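Long-range contacts in Phthiocerol/phthiodiolone dimycocerosyl transferase (Mycobacterium tuberculosis, PDB 1Q9J), which probably catalyses transfer of mycocerosic acyl groups from mycocerosic acid synthase onto phthiocerol-type diols, the final step in making dimycocerosate ester lipids: residues Arg215-Leu226 / Leu403-Pro414; Ala239-Trp250 / Ile294-Ala304. One frame throughout, in Å; residues are numbered along the deposited sequence.

In the fold
Both contacts lie on the same side of the chain's centre, in the half of this two-domain acyltransferase that carries the mixed sheet that runs from strand 213-216 to 285-292, and their centres are 15 Å apart. Helix 237-253 joins them. It meets the 294-304 segment in contact 2 and also packs on helix 399-412, the second partner of contact 1. At that junction Leu410 CD2 is 3.6 Å from Ala244 CB, and Ile406 and Ala405 rest on Thr248. Contact 1 is remote from the probable catalytic base His124. In contact 2 the side chain of Ala239 is about 9 Å from that of Arg312, probably important for recognising the acyl carrier protein domain of mycocerosic acid synthase.

Contact 1: residues Arg215-Leu226 / Leu403-Pro414; sequences RLWLSKQQTSDL and LEAIRSLLCTVP
Leu216 and Leu403 have CA atoms 7.1 Å apart, and the two backbones draw closer along the contact, until Leu226 CA comes within 5.4 Å of Pro414 CA. Here the side chains of Leu216 and Leu403 run alongside each other, pointing opposite ways, with Leu216 CG 3.4 Å from Leu403 CD2. The CD1 branch of Leu216 reaches further onto the helix and touches the aliphatic part of Arg407 at CG (3.5 Å). Beyond that point the Arg407 chain bends at both chi2 (-71°) and chi3 (59°), which folds its guanidinium back beneath Leu218: the CD2 methyl of that leucine lies over the centre of one face. The same methyl is 3.5 Å from Cys411 SG, so Leu218 bridges two residues one helical turn apart. Ser219 and Gln222 form a capping box at the start of helix 220-230. Gln222 N donates to Ser219 OG, while Gln222 OE1 accepts from both Ser219 N (3.2 Å) and Ser219 OG, bonds that fix the amide beside the helix end. Further on, Leu226 crosses Leu410 at a slant, with CD2 3.5 Å from Leu410 CD2, and Pro414 CB abuts Asp225 O. Strand 213-216 is an edge of its sheet, bonded through Leu216 to Ile390 of strand 387-393, on which Leu403 and Arg407 also pack; Leu226 and Leu410 reach helix 237-253, so helix 399-412 lies against strands 213-216 and 387-393 and is flanked by helices 220-230 and 237-253.

Contact 2: residues Ala239-Trp250 / Ile294-Ala304; sequences AVVAAAILLTEW and IGPNTDIVDLA
A knob-into-hole fit between two steeply crossed helices, extended by the loop leading out of strand 285-292, forms this contact in the C-terminal part of the CoA-acyltransferase-like fold. Ile300 is the knob, seated among Val240, Ala243, Ala244 and Leu247. Its CD1 end does the inserting, 3.4 Å from Ala243 CB and also against Leu247 CD1. The short segments 239-250 and 300-304 cross at 109° with axes 8.6 Å apart, and small side chains line the approach: Ala243 CB is 4.2 Å from Ala304 CB. One turn of helix on from Ile300, Leu303 CD2 settles against Ala243 CA and Leu246 CB. Leu247 divides its methyls between the two parts of the segment, CD1 on Ile300 and CD2 on Ile294, whose side chain it crosses at about a right angle. Trp250, with CG anti to the backbone N (chi1 -172°), carries its indole out to the loop. There the Ile294 carbonyl oxygen lies over the ring, 3.3 Å from CE2, and Gly295 CA makes a CH-pi contact with the six-membered ring, 4.2 Å from its centroid and 23° off the normal. Pro296 CD meets the far end of the indole at CH2 (3.6 Å). An almost straight bond from Gly295 N to Thr298 OG1 (2.7 Å) ties the loop together. Asp299 then N-caps helix 300-317 by accepting from Asp302 N, and its OD1 also bonds to Tyr417 OH. No hydrogen bond joins the two segments; the helices meet through apolar side chains, and the indole face meets the backbone of the loop, while the polar bonds within the 294-304 segment probably steady the loop and helix start from which Ile294 and Ile300 project.

Contact 1: residues Arg215-Leu226 / Leu403-Pro414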
loop_
_atom_site.group_PDB
_atom_site.type_symbol
_atom_site.label_atom_id
_atom_site.label_comp_id
_atom_site.label_asym_id
_atom_site.label_seq_id
_atom_site.Cartn_x
_atom_site.Cartn_y
_atom_site.Cartn_z
ATOM N N ARG A 215 -9.368 -10.449 -6.663
ATOM C CA ARG A 215 -9.685 -10.410 -5.258
ATOM C C ARG A 215 -10.646 -11.520 -4.820
ATOM O O ARG A 215 -11.699 -11.730 -5.438
ATOM C CB ARG A 215 -10.228 -9.015 -4.955
ATOM C CG ARG A 215 -10.776 -8.780 -3.576
ATOM C CD ARG A 215 -10.636 -7.310 -3.262
ATOM N NE ARG A 215 -11.813 -6.739 -2.625
ATOM C CZ ARG A 215 -11.850 -5.521 -2.094
ATOM N NH1 ARG A 215 -10.772 -4.743 -2.117
ATOM N NH2 ARG A 215 -12.970 -5.071 -1.548
ATOM N N LEU A 216 -10.262 -12.245 -3.765
ATOM C CA LEU A 216 -11.070 -13.342 -3.215
ATOM C C LEU A 216 -11.374 -13.068 -1.758
ATOM O O LEU A 216 -10.503 -12.618 -1.026
ATOM C CB LEU A 216 -10.314 -14.663 -3.300
ATOM C CG LEU A 216 -10.034 -15.141 -4.715
ATOM C CD1 LEU A 216 -9.245 -16.446 -4.682
ATOM C CD2 LEU A 216 -11.360 -15.323 -5.434
ATOM N N TRP A 217 -12.602 -13.351 -1.337
ATOM C CA TRP A 217 -12.993 -13.129 0.048
ATOM C C TRP A 217 -13.047 -14.409 0.886
ATOM O O TRP A 217 -12.656 -15.496 0.448
ATOM C CB TRP A 217 -14.360 -12.448 0.122
ATOM C CG TRP A 217 -14.368 -11.017 -0.266
ATOM C CD1 TRP A 217 -14.032 -10.501 -1.477
ATOM C CD2 TRP A 217 -14.758 -9.911 0.555
ATOM N NE1 TRP A 217 -14.185 -9.139 -1.465
ATOM C CE2 TRP A 217 -14.630 -8.747 -0.225
ATOM C CE3 TRP A 217 -15.199 -9.789 1.881
ATOM C CZ2 TRP A 217 -14.936 -7.461 0.274
ATOM C CZ3 TRP A 217 -15.504 -8.509 2.380
ATOM C CH2 TRP A 217 -15.367 -7.367 1.575
ATOM N N LEU A 218 -13.533 -14.241 2.112
ATOM C CA LEU A 218 -13.687 -15.318 3.077
ATOM C C LEU A 218 -14.893 -15.026 3.939
ATOM O O LEU A 218 -15.119 -13.883 4.346
ATOM C CB LEU A 218 -12.448 -15.433 3.958
ATOM C CG LEU A 218 -11.399 -16.398 3.418
ATOM C CD1 LEU A 218 -10.172 -16.407 4.312
ATOM C CD2 LEU A 218 -12.026 -17.777 3.353
ATOM N N SER A 219 -15.671 -16.067 4.212
ATOM C CA SER A 219 -16.870 -15.933 5.026
ATOM C C SER A 219 -16.509 -15.505 6.434
ATOM O O SER A 219 -15.460 -15.887 6.956
ATOM C CB SER A 219 -17.623 -17.265 5.085
ATOM O OG SER A 219 -16.768 -18.309 5.524
ATOM N N LYS A 220 -17.381 -14.707 7.044
ATOM C CA LYS A 220 -17.167 -14.240 8.407
ATOM C C LYS A 220 -16.703 -15.420 9.252
ATOM O O LYS A 220 -15.901 -15.262 10.170
ATOM C CB LYS A 220 -18.465 -13.671 8.984
ATOM C CG LYS A 220 -18.922 -12.374 8.331
ATOM C CD LYS A 220 -20.430 -12.197 8.453
ATOM C CE LYS A 220 -21.172 -13.228 7.591
ATOM N NZ LYS A 220 -22.661 -13.117 7.684
ATOM N N GLN A 221 -17.201 -16.609 8.931
ATOM C CA GLN A 221 -16.813 -17.796 9.672
ATOM C C GLN A 221 -15.418 -18.275 9.306
ATOM O O GLN A 221 -14.551 -18.347 10.170
ATOM C CB GLN A 221 -17.816 -18.930 9.460
ATOM C CG GLN A 221 -18.827 -19.084 10.590
ATOM C CD GLN A 221 -18.187 -18.984 11.973
ATOM O OE1 GLN A 221 -18.039 -17.888 12.522
ATOM N NE2 GLN A 221 -17.789 -20.127 12.531
ATOM N N GLN A 222 -15.196 -18.603 8.037
ATOM C CA GLN A 222 -13.887 -19.079 7.609
ATOM C C GLN A 222 -12.762 -18.190 8.124
ATOM O O GLN A 222 -11.643 -18.658 8.344
ATOM C CB GLN A 222 -13.799 -19.140 6.090
ATOM C CG GLN A 222 -14.554 -20.264 5.455
ATOM C CD GLN A 222 -14.571 -20.109 3.958
ATOM O OE1 GLN A 222 -15.071 -19.111 3.436
ATOM N NE2 GLN A 222 -14.021 -21.090 3.254
ATOM N N THR A 223 -13.047 -16.903 8.296
ATOM C CA THR A 223 -12.034 -15.980 8.804
ATOM C C THR A 223 -11.790 -16.376 10.264
ATOM O O THR A 223 -10.678 -16.771 10.623
ATOM C CB THR A 223 -12.508 -14.494 8.717
ATOM O OG1 THR A 223 -12.898 -14.197 7.371
ATOM C CG2 THR A 223 -11.383 -13.542 9.100
ATOM N N SER A 224 -12.842 -16.303 11.083
ATOM C CA SER A 224 -12.773 -16.655 12.506
ATOM C C SER A 224 -12.068 -17.983 12.767
ATOM O O SER A 224 -11.423 -18.166 13.801
ATOM C CB SER A 224 -14.179 -16.700 13.109
ATOM O OG SER A 224 -14.748 -15.403 13.107
ATOM N N ASP A 225 -12.204 -18.903 11.819
ATOM C CA ASP A 225 -11.584 -20.218 11.897
ATOM C C ASP A 225 -10.085 -20.071 11.719
ATOM O O ASP A 225 -9.299 -20.688 12.436
ATOM C CB ASP A 225 -12.135 -21.119 10.789
ATOM C CG ASP A 225 -13.342 -21.927 11.232
ATOM O OD1 ASP A 225 -14.261 -21.357 11.873
ATOM O OD2 ASP A 225 -13.369 -23.138 10.920
ATOM N N LEU A 226 -9.693 -19.252 10.748
ATOM C CA LEU A 226 -8.279 -19.035 10.481
ATOM C C LEU A 226 -7.675 -18.225 11.627
ATOM O O LEU A 226 -6.516 -18.427 11.994
ATOM C CB LEU A 226 -8.089 -18.309 9.143
ATOM C CG LEU A 226 -6.683 -18.353 8.532
ATOM C CD1 LEU A 226 -6.238 -19.793 8.348
ATOM C CD2 LEU A 226 -6.678 -17.621 7.198
ATOM N N LEU A 403 -4.323 -17.318 -6.186
ATOM C CA LEU A 403 -5.219 -16.760 -5.177
ATOM C C LEU A 403 -6.252 -17.771 -4.717
ATOM O O LEU A 403 -6.693 -17.744 -3.569
ATOM C CB LEU A 403 -5.946 -15.533 -5.723
ATOM C CG LEU A 403 -6.070 -14.368 -4.754
ATOM C CD1 LEU A 403 -4.725 -13.673 -4.676
ATOM C CD2 LEU A 403 -7.140 -13.400 -5.215
ATOM N N GLU A 404 -6.659 -18.653 -5.619
ATOM C CA GLU A 404 -7.642 -19.665 -5.262
ATOM C C GLU A 404 -6.947 -20.804 -4.517
ATOM O O GLU A 404 -7.483 -21.336 -3.547
ATOM C CB GLU A 404 -8.346 -20.192 -6.512
ATOM C CG GLU A 404 -9.546 -21.060 -6.189
ATOM C CD GLU A 404 -10.541 -20.351 -5.292
ATOM O OE1 GLU A 404 -11.130 -19.339 -5.738
ATOM O OE2 GLU A 404 -10.730 -20.803 -4.136
ATOM N N ALA A 405 -5.751 -21.168 -4.977
ATOM C CA ALA A 405 -4.960 -22.223 -4.341
ATOM C C ALA A 405 -4.739 -21.822 -2.891
ATOM O O ALA A 405 -4.877 -22.630 -1.974
ATOM C CB ALA A 405 -3.619 -22.373 -5.048
ATOM N N ILE A 406 -4.391 -20.553 -2.714
ATOM C CA ILE A 406 -4.150 -19.963 -1.411
ATOM C C ILE A 406 -5.479 -19.878 -0.668
ATOM O O ILE A 406 -5.544 -20.063 0.547
ATOM C CB ILE A 406 -3.571 -18.547 -1.576
ATOM C CG1 ILE A 406 -2.235 -18.630 -2.317
ATOM C CG2 ILE A 406 -3.417 -17.871 -0.225
ATOM C CD1 ILE A 406 -1.648 -17.295 -2.678
ATOM N N ARG A 407 -6.536 -19.609 -1.425
ATOM C CA ARG A 407 -7.888 -19.484 -0.885
ATOM C C ARG A 407 -8.304 -20.725 -0.105
ATOM O O ARG A 407 -8.552 -20.661 1.098
ATOM C CB ARG A 407 -8.880 -19.252 -2.036
ATOM C CG ARG A 407 -9.979 -18.215 -1.775
ATOM C CD ARG A 407 -11.032 -18.680 -0.778
ATOM N NE ARG A 407 -10.447 -19.013 0.517
ATOM C CZ ARG A 407 -9.808 -18.148 1.303
ATOM N NH1 ARG A 407 -9.669 -16.883 0.933
ATOM N NH2 ARG A 407 -9.299 -18.553 2.461
ATOM N N SER A 408 -8.378 -21.856 -0.798
ATOM C CA SER A 408 -8.794 -23.101 -0.165
ATOM C C SER A 408 -7.810 -23.549 0.921
ATOM O O SER A 408 -8.195 -24.221 1.878
ATOM C CB SER A 408 -8.958 -24.197 -1.226
ATOM O OG SER A 408 -10.008 -25.100 -0.886
ATOM N N LEU A 409 -6.547 -23.157 0.778
ATOM C CA LEU A 409 -5.523 -23.533 1.747
ATOM C C LEU A 409 -5.727 -22.860 3.101
ATOM O O LEU A 409 -5.377 -23.427 4.135
ATOM C CB LEU A 409 -4.132 -23.206 1.206
ATOM C CG LEU A 409 -2.931 -23.743 1.982
ATOM C CD1 LEU A 409 -3.097 -25.223 2.242
ATOM C CD2 LEU A 409 -1.662 -23.481 1.181
ATOM N N LEU A 410 -6.294 -21.658 3.102
ATOM C CA LEU A 410 -6.539 -20.951 4.356
ATOM C C LEU A 410 -7.808 -21.452 5.035
ATOM O O LEU A 410 -8.125 -21.052 6.161
ATOM C CB LEU A 410 -6.646 -19.438 4.114
ATOM C CG LEU A 410 -5.369 -18.663 3.773
ATOM C CD1 LEU A 410 -5.715 -17.203 3.556
ATOM C CD2 LEU A 410 -4.356 -18.802 4.903
ATOM N N CYS A 411 -8.533 -22.332 4.351
ATOM C CA CYS A 411 -9.784 -22.890 4.879
ATOM C C CYS A 411 -9.598 -24.340 5.287
ATOM O O CYS A 411 -10.448 -24.926 5.957
ATOM C CB CYS A 411 -10.881 -22.803 3.817
ATOM S SG CYS A 411 -11.111 -21.148 3.135
ATOM N N THR A 412 -8.469 -24.899 4.871
ATOM C CA THR A 412 -8.114 -26.278 5.157
ATOM C C THR A 412 -7.305 -26.393 6.451
ATOM O O THR A 412 -7.648 -27.166 7.346
ATOM C CB THR A 412 -7.280 -26.866 3.996
ATOM O OG1 THR A 412 -8.078 -26.904 2.807
ATOM C CG2 THR A 412 -6.797 -28.264 4.327
ATOM N N VAL A 413 -6.231 -25.617 6.540
ATOM C CA VAL A 413 -5.347 -25.634 7.698
ATOM C C VAL A 413 -6.029 -25.510 9.064
ATOM O O VAL A 413 -5.693 -26.239 9.999
ATOM C CB VAL A 413 -4.286 -24.521 7.583
ATOM C CG1 VAL A 413 -3.256 -24.667 8.690
ATOM C CG2 VAL A 413 -3.614 -24.587 6.222
ATOM N N PRO A 414 -6.996 -24.591 9.201
ATOM C CA PRO A 414 -7.680 -24.422 10.487
ATOM C C PRO A 414 -8.499 -25.625 10.947
ATOM O O PRO A 414 -8.564 -25.922 12.144
ATOM C CB PRO A 414 -8.539 -23.180 10.256
ATOM C CG PRO A 414 -8.882 -23.286 8.812
ATOM C CD PRO A 414 -7.562 -23.683 8.188
#

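Contact 2: residues Ala239-Trp250 / Ile294-Ala304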
loop_
_atom_site.group_PDB
_atom_site.type_symbol
_atom_site.label_atom_id
_atom_site.label_comp_id
_atom_site.label_asym_id
_atom_site.label_seq_id
_atom_site.Cartn_x
_atom_site.Cartn_y
_atom_site.Cartn_z
ATOM N N ALA A 239 0.789 -13.504 9.338
ATOM C CA ALA A 239 1.883 -14.460 9.430
ATOM C C ALA A 239 1.533 -15.747 8.701
ATOM O O ALA A 239 2.323 -16.258 7.900
ATOM C CB ALA A 239 2.191 -14.748 10.879
ATOM N N VAL A 240 0.346 -16.273 8.982
ATOM C CA VAL A 240 -0.102 -17.499 8.342
ATOM C C VAL A 240 -0.277 -17.250 6.849
ATOM O O VAL A 240 0.313 -17.942 6.016
ATOM C CB VAL A 240 -1.444 -17.965 8.907
ATOM C CG1 VAL A 240 -1.741 -19.370 8.421
ATOM C CG2 VAL A 240 -1.414 -17.912 10.414
ATOM N N VAL A 241 -1.098 -16.253 6.528
ATOM C CA VAL A 241 -1.370 -15.882 5.147
ATOM C C VAL A 241 -0.113 -15.922 4.289
ATOM O O VAL A 241 -0.145 -16.409 3.157
ATOM C CB VAL A 241 -1.984 -14.461 5.038
ATOM C CG1 VAL A 241 -2.087 -14.053 3.571
ATOM C CG2 VAL A 241 -3.373 -14.435 5.671
ATOM N N ALA A 242 0.996 -15.421 4.819
ATOM C CA ALA A 242 2.236 -15.411 4.054
ATOM C C ALA A 242 2.698 -16.833 3.773
ATOM O O ALA A 242 3.183 -17.139 2.682
ATOM C CB ALA A 242 3.314 -14.650 4.819
ATOM N N ALA A 243 2.561 -17.693 4.779
ATOM C CA ALA A 243 2.940 -19.093 4.648
ATOM C C ALA A 243 2.103 -19.672 3.505
ATOM O O ALA A 243 2.637 -20.227 2.543
ATOM C CB ALA A 243 2.654 -19.830 5.940
ATOM N N ALA A 244 0.787 -19.518 3.609
ATOM C CA ALA A 244 -0.111 -20.014 2.577
ATOM C C ALA A 244 0.337 -19.529 1.196
ATOM O O ALA A 244 0.378 -20.300 0.232
ATOM C CB ALA A 244 -1.541 -19.562 2.854
ATOM N N ILE A 245 0.667 -18.251 1.094
ATOM C CA ILE A 245 1.120 -17.687 -0.167
ATOM C C ILE A 245 2.423 -18.355 -0.610
ATOM O O ILE A 245 2.538 -18.815 -1.745
ATOM C CB ILE A 245 1.339 -16.163 -0.016
ATOM C CG1 ILE A 245 -0.004 -15.494 0.193
ATOM C CG2 ILE A 245 2.044 -15.588 -1.234
ATOM C CD1 ILE A 245 0.100 -14.094 0.660
ATOM N N LEU A 246 3.399 -18.410 0.291
ATOM C CA LEU A 246 4.693 -19.004 -0.024
ATOM C C LEU A 246 4.622 -20.490 -0.390
ATOM O O LEU A 246 5.357 -20.953 -1.268
ATOM C CB LEU A 246 5.668 -18.784 1.137
ATOM C CG LEU A 246 6.215 -17.360 1.257
ATOM C CD1 LEU A 246 6.864 -17.166 2.608
ATOM C CD2 LEU A 246 7.211 -17.105 0.128
ATOM N N LEU A 247 3.751 -21.239 0.278
ATOM C CA LEU A 247 3.608 -22.659 -0.032
ATOM C C LEU A 247 3.140 -22.787 -1.471
ATOM O O LEU A 247 3.820 -23.389 -2.309
ATOM C CB LEU A 247 2.590 -23.312 0.901
ATOM C CG LEU A 247 3.114 -23.498 2.321
ATOM C CD1 LEU A 247 2.049 -24.119 3.183
ATOM C CD2 LEU A 247 4.357 -24.364 2.285
ATOM N N THR A 248 1.975 -22.201 -1.738
ATOM C CA THR A 248 1.371 -22.209 -3.063
ATOM C C THR A 248 2.353 -21.816 -4.163
ATOM O O THR A 248 2.347 -22.405 -5.237
ATOM C CB THR A 248 0.171 -21.251 -3.130
ATOM O OG1 THR A 248 -0.798 -21.623 -2.140
ATOM C CG2 THR A 248 -0.467 -21.301 -4.515
ATOM N N GLU A 249 3.199 -20.827 -3.901
ATOM C CA GLU A 249 4.153 -20.407 -4.912
ATOM C C GLU A 249 5.026 -21.567 -5.339
ATOM O O GLU A 249 5.355 -21.701 -6.514
ATOM C CB GLU A 249 5.030 -19.270 -4.393
ATOM C CG GLU A 249 4.403 -17.891 -4.510
ATOM C CD GLU A 249 4.121 -17.495 -5.953
ATOM O OE1 GLU A 249 5.018 -17.673 -6.807
ATOM O OE2 GLU A 249 3.008 -16.993 -6.224
ATOM N N TRP A 250 5.398 -22.414 -4.386
ATOM C CA TRP A 250 6.250 -23.557 -4.696
ATOM C C TRP A 250 5.490 -24.627 -5.483
ATOM O O TRP A 250 6.009 -25.170 -6.461
ATOM C CB TRP A 250 6.817 -24.151 -3.407
ATOM C CG TRP A 250 7.856 -25.198 -3.651
ATOM C CD1 TRP A 250 9.065 -25.033 -4.270
ATOM C CD2 TRP A 250 7.782 -26.576 -3.274
ATOM N NE1 TRP A 250 9.744 -26.230 -4.311
ATOM C CE2 TRP A 250 8.973 -27.196 -3.719
ATOM C CE3 TRP A 250 6.808 -27.355 -2.637
ATOM C CZ2 TRP A 250 9.237 -28.546 -3.504
ATOM C CZ3 TRP A 250 7.064 -28.699 -2.426
ATOM C CH2 TRP A 250 8.268 -29.287 -2.874
ATOM N N ILE A 294 10.837 -24.013 0.937
ATOM C CA ILE A 294 9.736 -24.953 1.100
ATOM C C ILE A 294 9.950 -26.293 0.391
ATOM O O ILE A 294 10.290 -26.348 -0.792
ATOM C CB ILE A 294 8.409 -24.321 0.598
ATOM C CG1 ILE A 294 8.161 -22.990 1.312
ATOM C CG2 ILE A 294 7.247 -25.261 0.857
ATOM C CD1 ILE A 294 6.915 -22.267 0.842
ATOM N N GLY A 295 9.752 -27.370 1.144
ATOM C CA GLY A 295 9.889 -28.705 0.599
ATOM C C GLY A 295 8.512 -29.339 0.588
ATOM O O GLY A 295 7.534 -28.683 0.951
ATOM N N PRO A 296 8.392 -30.609 0.178
ATOM C CA PRO A 296 7.088 -31.278 0.142
ATOM C C PRO A 296 6.511 -31.561 1.530
ATOM O O PRO A 296 5.330 -31.879 1.667
ATOM C CB PRO A 296 7.382 -32.549 -0.646
ATOM C CG PRO A 296 8.799 -32.846 -0.277
ATOM C CD PRO A 296 9.453 -31.488 -0.344
ATOM N N ASN A 297 7.348 -31.426 2.555
ATOM C CA ASN A 297 6.920 -31.674 3.930
ATOM C C ASN A 297 6.827 -30.418 4.789
ATOM O O ASN A 297 6.270 -30.460 5.891
ATOM C CB ASN A 297 7.859 -32.669 4.616
ATOM C CG ASN A 297 7.612 -34.096 4.178
ATOM O OD1 ASN A 297 6.473 -34.570 4.188
ATOM N ND2 ASN A 297 8.679 -34.797 3.804
ATOM N N THR A 298 7.380 -29.311 4.300
ATOM C CA THR A 298 7.349 -28.058 5.045
ATOM C C THR A 298 5.980 -27.801 5.654
ATOM O O THR A 298 4.956 -27.896 4.977
ATOM C CB THR A 298 7.719 -26.883 4.156
ATOM O OG1 THR A 298 9.078 -27.028 3.728
ATOM C CG2 THR A 298 7.572 -25.580 4.923
ATOM N N ASP A 299 5.972 -27.478 6.942
ATOM C CA ASP A 299 4.730 -27.230 7.659
ATOM C C ASP A 299 4.375 -25.751 7.771
ATOM O O ASP A 299 5.244 -24.895 7.930
ATOM C CB ASP A 299 4.811 -27.861 9.050
ATOM C CG ASP A 299 3.565 -27.628 9.869
ATOM O OD1 ASP A 299 3.593 -26.731 10.737
ATOM O OD2 ASP A 299 2.559 -28.336 9.640
ATOM N N ILE A 300 3.081 -25.463 7.682
ATOM C CA ILE A 300 2.574 -24.100 7.763
ATOM C C ILE A 300 3.147 -23.341 8.947
ATOM O O ILE A 300 3.891 -22.378 8.767
ATOM C CB ILE A 300 1.018 -24.103 7.828
ATOM C CG1 ILE A 300 0.455 -23.970 6.412
ATOM C CG2 ILE A 300 0.491 -22.981 8.709
ATOM C CD1 ILE A 300 0.769 -22.651 5.752
ATOM N N VAL A 301 2.808 -23.777 10.156
ATOM C CA VAL A 301 3.293 -23.118 11.358
ATOM C C VAL A 301 4.815 -23.029 11.367
ATOM O O VAL A 301 5.372 -22.007 11.742
ATOM C CB VAL A 301 2.819 -23.854 12.611
ATOM C CG1 VAL A 301 3.073 -22.999 13.838
ATOM C CG2 VAL A 301 1.348 -24.187 12.482
ATOM N N ASP A 302 5.490 -24.091 10.950
ATOM C CA ASP A 302 6.943 -24.071 10.927
ATOM C C ASP A 302 7.442 -22.880 10.125
ATOM O O ASP A 302 8.289 -22.116 10.590
ATOM C CB ASP A 302 7.490 -25.369 10.326
ATOM C CG ASP A 302 8.011 -26.336 11.385
ATOM O OD1 ASP A 302 7.205 -26.796 12.225
ATOM O OD2 ASP A 302 9.231 -26.636 11.367
ATOM N N LEU A 303 6.902 -22.724 8.919
ATOM C CA LEU A 303 7.274 -21.628 8.015
ATOM C C LEU A 303 6.844 -20.276 8.595
ATOM O O LEU A 303 7.648 -19.359 8.713
ATOM C CB LEU A 303 6.614 -21.843 6.646
ATOM C CG LEU A 303 6.980 -20.904 5.506
ATOM C CD1 LEU A 303 8.447 -21.044 5.181
ATOM C CD2 LEU A 303 6.124 -21.226 4.292
ATOM N N ALA A 304 5.569 -20.175 8.955
ATOM C CA ALA A 304 5.026 -18.954 9.521
ATOM C C ALA A 304 5.879 -18.425 10.670
ATOM O O ALA A 304 6.261 -17.251 10.686
ATOM C CB ALA A 304 3.609 -19.196 10.003
#